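Local structure of putative modification methylase (Thermus thermophilus, 2ZIG) at residues Y69-R81 against F113-L126. The protein probably transfers a methyl group from S-adenosyl-L-methionine to the N4 atom of cytosine in DNA. Numbering follows the deposited sequence.
Sequences YEAFLDELDRVWR and FPLHADIQVRCRKL
Arg-122 reaches across the helix pair on a nearly straight aliphatic stem, and its NH1 serves two aspartates: Asp-74 OD2, 2.8 Å away and met nearly end-on to its C-O bond, and Asp-77 OD2, which lies in the guanidinium plane but receives NH1 from above its own carboxylate. Arg-122 NH2 adds a salt bridge to Glu-70 OE1 whose hydrogen bond, at 3.4 Å, is weak. Leu-73 CB sits over the centre of the Arg-122 guanidinium, 3.4 Å above its plane, and Leu-73 in turn is a knob among Leu-115, Asp-118, Ile-119 and Arg-122. A methionine in place of Arg-122 would probably leave three acidic side chains close together without their shared cation. Helices 66-86 and 115-125, whose segment axes cross at -47°, lie against the same side of the Rossmann-like methyltransferase sheet, where Ile-119 and Trp-80 also touch Ile-95 of strand 91-97. A chi1 of -170° carries the Tyr-69 ring toward residues 113-126, where it stacks face-to-face on Phe-113 with planes at 27°. The Tyr-69 OH donates a very short hydrogen bond to Asp-118 OD2 (2.5 Å); Asp-118 OD1 also forms a salt bridge with Arg-124 of the second subunit. Cys-123 SG lies over the five-membered ring of Trp-80, 4.4 Å from its centroid, and Leu-126 CD1 packs 3.4 Å from Trp-80 CB. A water donates to both Asp-77 OD2 and Arg-122 O.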
ATOM      1  N   TYR B  69      -7.147 -14.979   9.660  1.00 52.90           N
ATOM      2  CA  TYR B  69      -6.294 -13.952   9.083  1.00 49.22           C
ATOM      3  C   TYR B  69      -5.002 -13.771   9.883  1.00 48.75           C
ATOM      4  O   TYR B  69      -3.909 -13.842   9.323  1.00 47.59           O
ATOM      5  CB  TYR B  69      -7.071 -12.633   9.018  1.00 45.99           C
ATOM      6  CG  TYR B  69      -6.389 -11.538   8.237  1.00 41.66           C
ATOM      7  CD1 TYR B  69      -6.085 -11.703   6.887  1.00 41.13           C
ATOM      8  CD2 TYR B  69      -6.034 -10.340   8.851  1.00 40.33           C
ATOM      9  CE1 TYR B  69      -5.437 -10.704   6.170  1.00 38.25           C
ATOM     10  CE2 TYR B  69      -5.388  -9.333   8.144  1.00 38.92           C
ATOM     11  CZ  TYR B  69      -5.092  -9.523   6.805  1.00 38.36           C
ATOM     12  OH  TYR B  69      -4.444  -8.531   6.106  1.00 36.49           O
ATOM     13  N   GLU B  70      -5.130 -13.543  11.189  1.00 49.12           N
ATOM     14  CA  GLU B  70      -3.958 -13.354  12.048  1.00 49.21           C
ATOM     15  C   GLU B  70      -3.050 -14.578  12.032  1.00 46.81           C
ATOM     16  O   GLU B  70      -1.826 -14.456  11.924  1.00 47.43           O
ATOM     17  CB  GLU B  70      -4.371 -13.066  13.495  1.00 50.92           C
ATOM     18  CG  GLU B  70      -5.292 -11.877  13.678  1.00 55.95           C
ATOM     19  CD  GLU B  70      -4.817 -10.640  12.943  1.00 58.03           C
ATOM     20  OE1 GLU B  70      -3.670 -10.201  13.183  1.00 59.04           O
ATOM     21  OE2 GLU B  70      -5.599 -10.107  12.126  1.00 59.28           O
ATOM     22  N   ALA B  71      -3.651 -15.757  12.149  1.00 43.20           N
ATOM     23  CA  ALA B  71      -2.889 -17.000  12.142  1.00 42.20           C
ATOM     24  C   ALA B  71      -2.137 -17.144  10.813  1.00 40.61           C
ATOM     25  O   ALA B  71      -1.000 -17.613  10.778  1.00 41.41           O
ATOM     26  CB  ALA B  71      -3.822 -18.181  12.358  1.00 39.04           C
ATOM     27  N   PHE B  72      -2.781 -16.744   9.722  1.00 38.75           N
ATOM     28  CA  PHE B  72      -2.164 -16.811   8.405  1.00 36.98           C
ATOM     29  C   PHE B  72      -0.958 -15.875   8.394  1.00 35.43           C
ATOM     30  O   PHE B  72       0.137 -16.261   7.997  1.00 36.52           O
ATOM     31  CB  PHE B  72      -3.172 -16.390   7.329  1.00 37.34           C
ATOM     32  CG  PHE B  72      -2.614 -16.407   5.933  1.00 37.86           C
ATOM     33  CD1 PHE B  72      -2.056 -17.570   5.405  1.00 35.84           C
ATOM     34  CD2 PHE B  72      -2.640 -15.260   5.148  1.00 37.99           C
ATOM     35  CE1 PHE B  72      -1.528 -17.586   4.109  1.00 37.92           C
ATOM     36  CE2 PHE B  72      -2.114 -15.267   3.849  1.00 37.68           C
ATOM     37  CZ  PHE B  72      -1.558 -16.431   3.330  1.00 36.86           C
ATOM     38  N   LEU B  73      -1.162 -14.643   8.844  1.00 33.03           N
ATOM     39  CA  LEU B  73      -0.078 -13.669   8.899  1.00 31.51           C
ATOM     40  C   LEU B  73       1.098 -14.217   9.698  1.00 31.95           C
ATOM     41  O   LEU B  73       2.255 -14.080   9.299  1.00 30.63           O
ATOM     42  CB  LEU B  73      -0.570 -12.371   9.535  1.00 28.28           C
ATOM     43  CG  LEU B  73      -1.493 -11.530   8.655  1.00 27.34           C
ATOM     44  CD1 LEU B  73      -2.008 -10.337   9.436  1.00 23.51           C
ATOM     45  CD2 LEU B  73      -0.718 -11.076   7.421  1.00 26.67           C
ATOM     46  N   ASP B  74       0.788 -14.849  10.828  1.00 33.58           N
ATOM     47  CA  ASP B  74       1.808 -15.426  11.694  1.00 33.79           C
ATOM     48  C   ASP B  74       2.574 -16.526  10.972  1.00 34.48           C
ATOM     49  O   ASP B  74       3.773 -16.699  11.187  1.00 34.03           O
ATOM     50  CB  ASP B  74       1.157 -15.973  12.972  1.00 34.62           C
ATOM     51  CG  ASP B  74       0.754 -14.867  13.940  1.00 36.18           C
ATOM     52  OD1 ASP B  74      -0.093 -15.124  14.822  1.00 38.01           O
ATOM     53  OD2 ASP B  74       1.293 -13.741  13.827  1.00 38.21           O
ATOM     54  N   GLU B  75       1.886 -17.267  10.111  1.00 35.28           N
ATOM     55  CA  GLU B  75       2.543 -18.330   9.359  1.00 37.01           C
ATOM     56  C   GLU B  75       3.559 -17.699   8.414  1.00 37.23           C
ATOM     57  O   GLU B  75       4.711 -18.138   8.333  1.00 36.67           O
ATOM     58  CB  GLU B  75       1.522 -19.129   8.552  1.00 40.28           C
ATOM     59  CG  GLU B  75       0.524 -19.899   9.394  1.00 46.44           C
ATOM     60  CD  GLU B  75      -0.524 -20.603   8.546  1.00 50.74           C
ATOM     61  OE1 GLU B  75      -0.133 -21.336   7.608  1.00 53.68           O
ATOM     62  OE2 GLU B  75      -1.736 -20.430   8.818  1.00 52.46           O
ATOM     63  N   LEU B  76       3.124 -16.661   7.704  1.00 34.60           N
ATOM     64  CA  LEU B  76       3.992 -15.961   6.772  1.00 33.79           C
ATOM     65  C   LEU B  76       5.216 -15.407   7.491  1.00 34.02           C
ATOM     66  O   LEU B  76       6.328 -15.472   6.971  1.00 33.69           O
ATOM     67  CB  LEU B  76       3.242 -14.802   6.103  1.00 32.78           C
ATOM     68  CG  LEU B  76       1.956 -15.091   5.325  1.00 32.63           C
ATOM     69  CD1 LEU B  76       1.456 -13.783   4.727  1.00 32.36           C
ATOM     70  CD2 LEU B  76       2.203 -16.111   4.222  1.00 30.93           C
ATOM     71  N   ASP B  77       5.011 -14.858   8.685  1.00 33.79           N
ATOM     72  CA  ASP B  77       6.116 -14.292   9.451  1.00 35.49           C
ATOM     73  C   ASP B  77       7.253 -15.282   9.719  1.00 35.90           C
ATOM     74  O   ASP B  77       8.428 -14.907   9.711  1.00 35.91           O
ATOM     75  CB  ASP B  77       5.603 -13.715  10.772  1.00 36.39           C
ATOM     76  CG  ASP B  77       5.038 -12.314  10.618  1.00 38.61           C
ATOM     77  OD1 ASP B  77       4.846 -11.870   9.464  1.00 37.17           O
ATOM     78  OD2 ASP B  77       4.784 -11.653  11.647  1.00 36.55           O
ATOM     79  N   ARG B  78       6.912 -16.543   9.954  1.00 35.25           N
ATOM     80  CA  ARG B  78       7.939 -17.543  10.209  1.00 35.75           C
ATOM     81  C   ARG B  78       8.766 -17.781   8.948  1.00 35.58           C
ATOM     82  O   ARG B  78       9.933 -18.184   9.017  1.00 34.67           O
ATOM     83  CB  ARG B  78       7.304 -18.847  10.681  1.00 37.07           C
ATOM     84  CG  ARG B  78       6.782 -18.796  12.111  1.00 41.98           C
ATOM     85  CD  ARG B  78       6.285 -20.170  12.539  1.00 45.35           C
ATOM     86  NE  ARG B  78       5.254 -20.658  11.627  1.00 48.04           N
ATOM     87  CZ  ARG B  78       4.730 -21.879  11.666  1.00 50.76           C
ATOM     88  NH1 ARG B  78       5.140 -22.752  12.579  1.00 50.09           N
ATOM     89  NH2 ARG B  78       3.798 -22.228  10.785  1.00 50.71           N
ATOM     90  N   VAL B  79       8.150 -17.528   7.797  1.00 33.65           N
ATOM     91  CA  VAL B  79       8.834 -17.679   6.519  1.00 33.38           C
ATOM     92  C   VAL B  79       9.720 -16.454   6.286  1.00 32.72           C
ATOM     93  O   VAL B  79      10.885 -16.583   5.905  1.00 33.58           O
ATOM     94  CB  VAL B  79       7.824 -17.799   5.363  1.00 34.08           C
ATOM     95  CG1 VAL B  79       8.556 -17.856   4.029  1.00 35.40           C
ATOM     96  CG2 VAL B  79       6.966 -19.039   5.559  1.00 33.40           C
ATOM     97  N   TRP B  80       9.170 -15.268   6.529  1.00 31.92           N
ATOM     98  CA  TRP B  80       9.920 -14.026   6.343  1.00 32.08           C
ATOM     99  C   TRP B  80      11.158 -14.036   7.256  1.00 33.28           C
ATOM    100  O   TRP B  80      12.207 -13.483   6.902  1.00 34.19           O
ATOM    101  CB  TRP B  80       9.043 -12.799   6.667  1.00 29.61           C
ATOM    102  CG  TRP B  80       7.700 -12.721   5.955  1.00 27.68           C
ATOM    103  CD1 TRP B  80       6.544 -12.198   6.466  1.00 26.98           C
ATOM    104  CD2 TRP B  80       7.381 -13.159   4.621  1.00 26.41           C
ATOM    105  NE1 TRP B  80       5.531 -12.288   5.543  1.00 27.05           N
ATOM    106  CE2 TRP B  80       6.015 -12.871   4.403  1.00 26.42           C
ATOM    107  CE3 TRP B  80       8.114 -13.767   3.591  1.00 26.57           C
ATOM    108  CZ2 TRP B  80       5.365 -13.172   3.194  1.00 27.74           C
ATOM    109  CZ3 TRP B  80       7.471 -14.066   2.392  1.00 25.05           C
ATOM    110  CH2 TRP B  80       6.107 -13.766   2.206  1.00 27.06           C
ATOM    111  N   ARG B  81      11.034 -14.661   8.428  1.00 35.91           N
ATOM    112  CA  ARG B  81      12.157 -14.745   9.376  1.00 36.48           C
ATOM    113  C   ARG B  81      13.323 -15.504   8.768  1.00 35.05           C
ATOM    114  O   ARG B  81      14.464 -15.066   8.857  1.00 36.19           O
ATOM    115  CB  ARG B  81      11.752 -15.445  10.673  1.00 38.64           C
ATOM    116  CG  ARG B  81      11.068 -14.555  11.682  1.00 44.28           C
ATOM    117  CD  ARG B  81      11.201 -15.124  13.091  1.00 46.75           C
ATOM    118  NE  ARG B  81      10.458 -14.322  14.060  1.00 50.13           N
ATOM    119  CZ  ARG B  81       9.133 -14.217  14.079  1.00 51.14           C
ATOM    120  NH1 ARG B  81       8.399 -14.869  13.184  1.00 51.05           N
ATOM    121  NH2 ARG B  81       8.541 -13.444  14.983  1.00 51.97           N
ATOM    122  N   PHE B 113      -9.422  -7.105   3.225  1.00 33.44           N
ATOM    123  CA  PHE B 113      -8.356  -7.323   4.186  1.00 33.13           C
ATOM    124  C   PHE B 113      -7.117  -6.673   3.579  1.00 31.18           C
ATOM    125  O   PHE B 113      -6.731  -7.004   2.462  1.00 30.85           O
ATOM    126  CB  PHE B 113      -8.129  -8.823   4.413  1.00 37.70           C
ATOM    127  CG  PHE B 113      -8.929  -9.387   5.560  1.00 40.72           C
ATOM    128  CD1 PHE B 113      -8.671  -8.982   6.864  1.00 41.46           C
ATOM    129  CD2 PHE B 113      -9.968 -10.284   5.330  1.00 43.46           C
ATOM    130  CE1 PHE B 113      -9.442  -9.459   7.927  1.00 44.11           C
ATOM    131  CE2 PHE B 113     -10.745 -10.767   6.385  1.00 44.97           C
ATOM    132  CZ  PHE B 113     -10.481 -10.352   7.687  1.00 44.24           C
ATOM    133  N   PRO B 114      -6.498  -5.717   4.295  1.00 29.31           N
ATOM    134  CA  PRO B 114      -5.298  -5.012   3.820  1.00 28.53           C
ATOM    135  C   PRO B 114      -4.030  -5.867   3.927  1.00 28.11           C
ATOM    136  O   PRO B 114      -3.066  -5.487   4.590  1.00 28.12           O
ATOM    137  CB  PRO B 114      -5.244  -3.789   4.729  1.00 28.36           C
ATOM    138  CG  PRO B 114      -5.727  -4.348   6.037  1.00 27.30           C
ATOM    139  CD  PRO B 114      -6.916  -5.210   5.618  1.00 29.09           C
ATOM    140  N   LEU B 115      -4.046  -7.017   3.261  1.00 26.27           N
ATOM    141  CA  LEU B 115      -2.926  -7.953   3.283  1.00 26.32           C
ATOM    142  C   LEU B 115      -1.546  -7.330   3.085  1.00 26.66           C
ATOM    143  O   LEU B 115      -0.621  -7.606   3.852  1.00 25.69           O
ATOM    144  CB  LEU B 115      -3.128  -9.022   2.213  1.00 27.33           C
ATOM    145  CG  LEU B 115      -2.955 -10.494   2.598  1.00 28.40           C
ATOM    146  CD1 LEU B 115      -2.653 -11.287   1.331  1.00 25.13           C
ATOM    147  CD2 LEU B 115      -1.839 -10.671   3.623  1.00 27.33           C
ATOM    148  N   HIS B 116      -1.400  -6.499   2.054  1.00 24.83           N
ATOM    149  CA  HIS B 116      -0.110  -5.890   1.764  1.00 23.28           C
ATOM    150  C   HIS B 116       0.374  -5.016   2.925  1.00 24.19           C
ATOM    151  O   HIS B 116       1.570  -4.968   3.222  1.00 25.13           O
ATOM    152  CB  HIS B 116      -0.175  -5.045   0.481  1.00 22.61           C
ATOM    153  CG  HIS B 116      -0.638  -3.636   0.708  1.00 20.10           C
ATOM    154  ND1 HIS B 116      -1.966  -3.301   0.866  1.00 20.20           N
ATOM    155  CD2 HIS B 116       0.060  -2.485   0.849  1.00 19.46           C
ATOM    156  CE1 HIS B 116      -2.067  -2.003   1.095  1.00 18.10           C
ATOM    157  NE2 HIS B 116      -0.853  -1.485   1.091  1.00 20.49           N
ATOM    158  N   ALA B 117      -0.556  -4.324   3.573  1.00 23.37           N
ATOM    159  CA  ALA B 117      -0.200  -3.447   4.679  1.00 22.80           C
ATOM    160  C   ALA B 117       0.208  -4.248   5.912  1.00 23.29           C
ATOM    161  O   ALA B 117       1.146  -3.875   6.614  1.00 24.52           O
ATOM    162  CB  ALA B 117      -1.366  -2.520   5.010  1.00 21.97           C
ATOM    163  N   ASP B 118      -0.503  -5.338   6.179  1.00 23.99           N
ATOM    164  CA  ASP B 118      -0.184  -6.184   7.320  1.00 25.22           C
ATOM    165  C   ASP B 118       1.191  -6.795   7.109  1.00 27.67           C
ATOM    166  O   ASP B 118       1.971  -6.925   8.054  1.00 28.84           O
ATOM    167  CB  ASP B 118      -1.236  -7.291   7.484  1.00 25.95           C
ATOM    168  CG  ASP B 118      -2.456  -6.820   8.262  1.00 27.00           C
ATOM    169  OD1 ASP B 118      -2.271  -6.383   9.417  1.00 26.93           O
ATOM    170  OD2 ASP B 118      -3.586  -6.878   7.731  1.00 23.47           O
ATOM    171  N   ILE B 119       1.492  -7.146   5.860  1.00 28.76           N
ATOM    172  CA  ILE B 119       2.778  -7.739   5.524  1.00 29.12           C
ATOM    173  C   ILE B 119       3.890  -6.715   5.730  1.00 29.29           C
ATOM    174  O   ILE B 119       4.895  -7.008   6.382  1.00 27.28           O
ATOM    175  CB  ILE B 119       2.807  -8.237   4.055  1.00 31.75           C
ATOM    176  CG1 ILE B 119       1.738  -9.317   3.837  1.00 29.91           C
ATOM    177  CG2 ILE B 119       4.193  -8.780   3.705  1.00 29.38           C
ATOM    178  CD1 ILE B 119       1.940 -10.548   4.640  1.00 33.88           C
ATOM    179  N   GLN B 120       3.710  -5.512   5.185  1.00 30.08           N
ATOM    180  CA  GLN B 120       4.720  -4.457   5.329  1.00 29.21           C
ATOM    181  C   GLN B 120       5.052  -4.186   6.786  1.00 29.37           C
ATOM    182  O   GLN B 120       6.218  -4.122   7.164  1.00 31.04           O
ATOM    183  CB  GLN B 120       4.256  -3.139   4.689  1.00 27.04           C
ATOM    184  CG  GLN B 120       4.504  -3.037   3.205  1.00 22.77           C
ATOM    185  CD  GLN B 120       4.174  -1.663   2.656  1.00 22.73           C
ATOM    186  OE1 GLN B 120       5.064  -0.887   2.313  1.00 25.01           O
ATOM    187  NE2 GLN B 120       2.895  -1.355   2.576  1.00 17.70           N
ATOM    188  N   VAL B 121       4.018  -4.016   7.598  1.00 30.38           N
ATOM    189  CA  VAL B 121       4.199  -3.732   9.013  1.00 30.26           C
ATOM    190  C   VAL B 121       4.964  -4.854   9.722  1.00 30.88           C
ATOM    191  O   VAL B 121       5.998  -4.619  10.342  1.00 31.85           O
ATOM    192  CB  VAL B 121       2.826  -3.511   9.682  1.00 30.70           C
ATOM    193  CG1 VAL B 121       2.975  -3.397  11.194  1.00 32.70           C
ATOM    194  CG2 VAL B 121       2.192  -2.244   9.115  1.00 29.68           C
ATOM    195  N   ARG B 122       4.466  -6.077   9.608  1.00 31.27           N
ATOM    196  CA  ARG B 122       5.110  -7.208  10.254  1.00 32.50           C
ATOM    197  C   ARG B 122       6.560  -7.420   9.820  1.00 32.37           C
ATOM    198  O   ARG B 122       7.373  -7.909  10.603  1.00 33.78           O
ATOM    199  CB  ARG B 122       4.283  -8.469  10.018  1.00 31.80           C
ATOM    200  CG  ARG B 122       2.966  -8.461  10.774  1.00 33.69           C
ATOM    201  CD  ARG B 122       2.037  -9.542  10.272  1.00 36.27           C
ATOM    202  NE  ARG B 122       0.865  -9.714  11.131  1.00 37.80           N
ATOM    203  CZ  ARG B 122       0.805 -10.559  12.157  1.00 37.90           C
ATOM    204  NH1 ARG B 122       1.851 -11.317  12.459  1.00 37.06           N
ATOM    205  NH2 ARG B 122      -0.305 -10.652  12.878  1.00 34.93           N
ATOM    206  N   CYS B 123       6.894  -7.049   8.586  1.00 31.09           N
ATOM    207  CA  CYS B 123       8.258  -7.216   8.105  1.00 30.30           C
ATOM    208  C   CYS B 123       9.216  -6.291   8.843  1.00 32.66           C
ATOM    209  O   CYS B 123      10.381  -6.626   9.032  1.00 31.96           O
ATOM    210  CB  CYS B 123       8.347  -6.974   6.593  1.00 27.18           C
ATOM    211  SG  CYS B 123       7.905  -8.423   5.575  1.00 28.65           S
ATOM    212  N   ARG B 124       8.731  -5.129   9.264  1.00 33.98           N
ATOM    213  CA  ARG B 124       9.575  -4.203  10.005  1.00 36.23           C
ATOM    214  C   ARG B 124       9.949  -4.849  11.335  1.00 37.81           C
ATOM    215  O   ARG B 124      11.111  -4.833  11.738  1.00 38.62           O
ATOM    216  CB  ARG B 124       8.836  -2.902  10.280  1.00 37.29           C
ATOM    217  CG  ARG B 124       9.635  -1.914  11.116  1.00 38.25           C
ATOM    218  CD  ARG B 124       8.705  -0.905  11.748  1.00 37.82           C
ATOM    219  NE  ARG B 124       7.790  -0.396  10.739  1.00 40.97           N
ATOM    220  CZ  ARG B 124       6.537  -0.030  10.972  1.00 40.28           C
ATOM    221  NH1 ARG B 124       6.020  -0.104  12.192  1.00 38.54           N
ATOM    222  NH2 ARG B 124       5.794   0.387   9.966  1.00 44.66           N
ATOM    223  N   LYS B 125       8.954  -5.428  12.003  1.00 38.99           N
ATOM    224  CA  LYS B 125       9.167  -6.087  13.290  1.00 41.04           C
ATOM    225  C   LYS B 125      10.235  -7.159  13.154  1.00 41.91           C
ATOM    226  O   LYS B 125      10.845  -7.561  14.141  1.00 42.94           O
ATOM    227  CB  LYS B 125       7.877  -6.750  13.784  1.00 42.79           C
ATOM    228  CG  LYS B 125       6.615  -5.929  13.591  1.00 45.51           C
ATOM    229  CD  LYS B 125       6.622  -4.665  14.420  1.00 48.78           C
ATOM    230  CE  LYS B 125       5.288  -3.941  14.303  1.00 51.91           C
ATOM    231  NZ  LYS B 125       4.150  -4.830  14.691  1.00 52.34           N
ATOM    232  N   LEU B 126      10.450  -7.632  11.927  1.00 40.83           N
ATOM    233  CA  LEU B 126      11.445  -8.663  11.690  1.00 39.08           C
ATOM    234  C   LEU B 126      12.830  -8.108  11.368  1.00 39.00           C
ATOM    235  O   LEU B 126      13.786  -8.871  11.243  1.00 40.20           O
ATOM    236  CB  LEU B 126      10.983  -9.598  10.570  1.00 37.58           C
ATOM    237  CG  LEU B 126       9.611 -10.244  10.778  1.00 39.13           C
ATOM    238  CD1 LEU B 126       9.392 -11.312   9.721  1.00 37.44           C
ATOM    239  CD2 LEU B 126       9.525 -10.862  12.176  1.00 40.59           C
TER
HETATM  240  O   HOH W   1       6.111  -9.648  12.779  1.00 40.33           O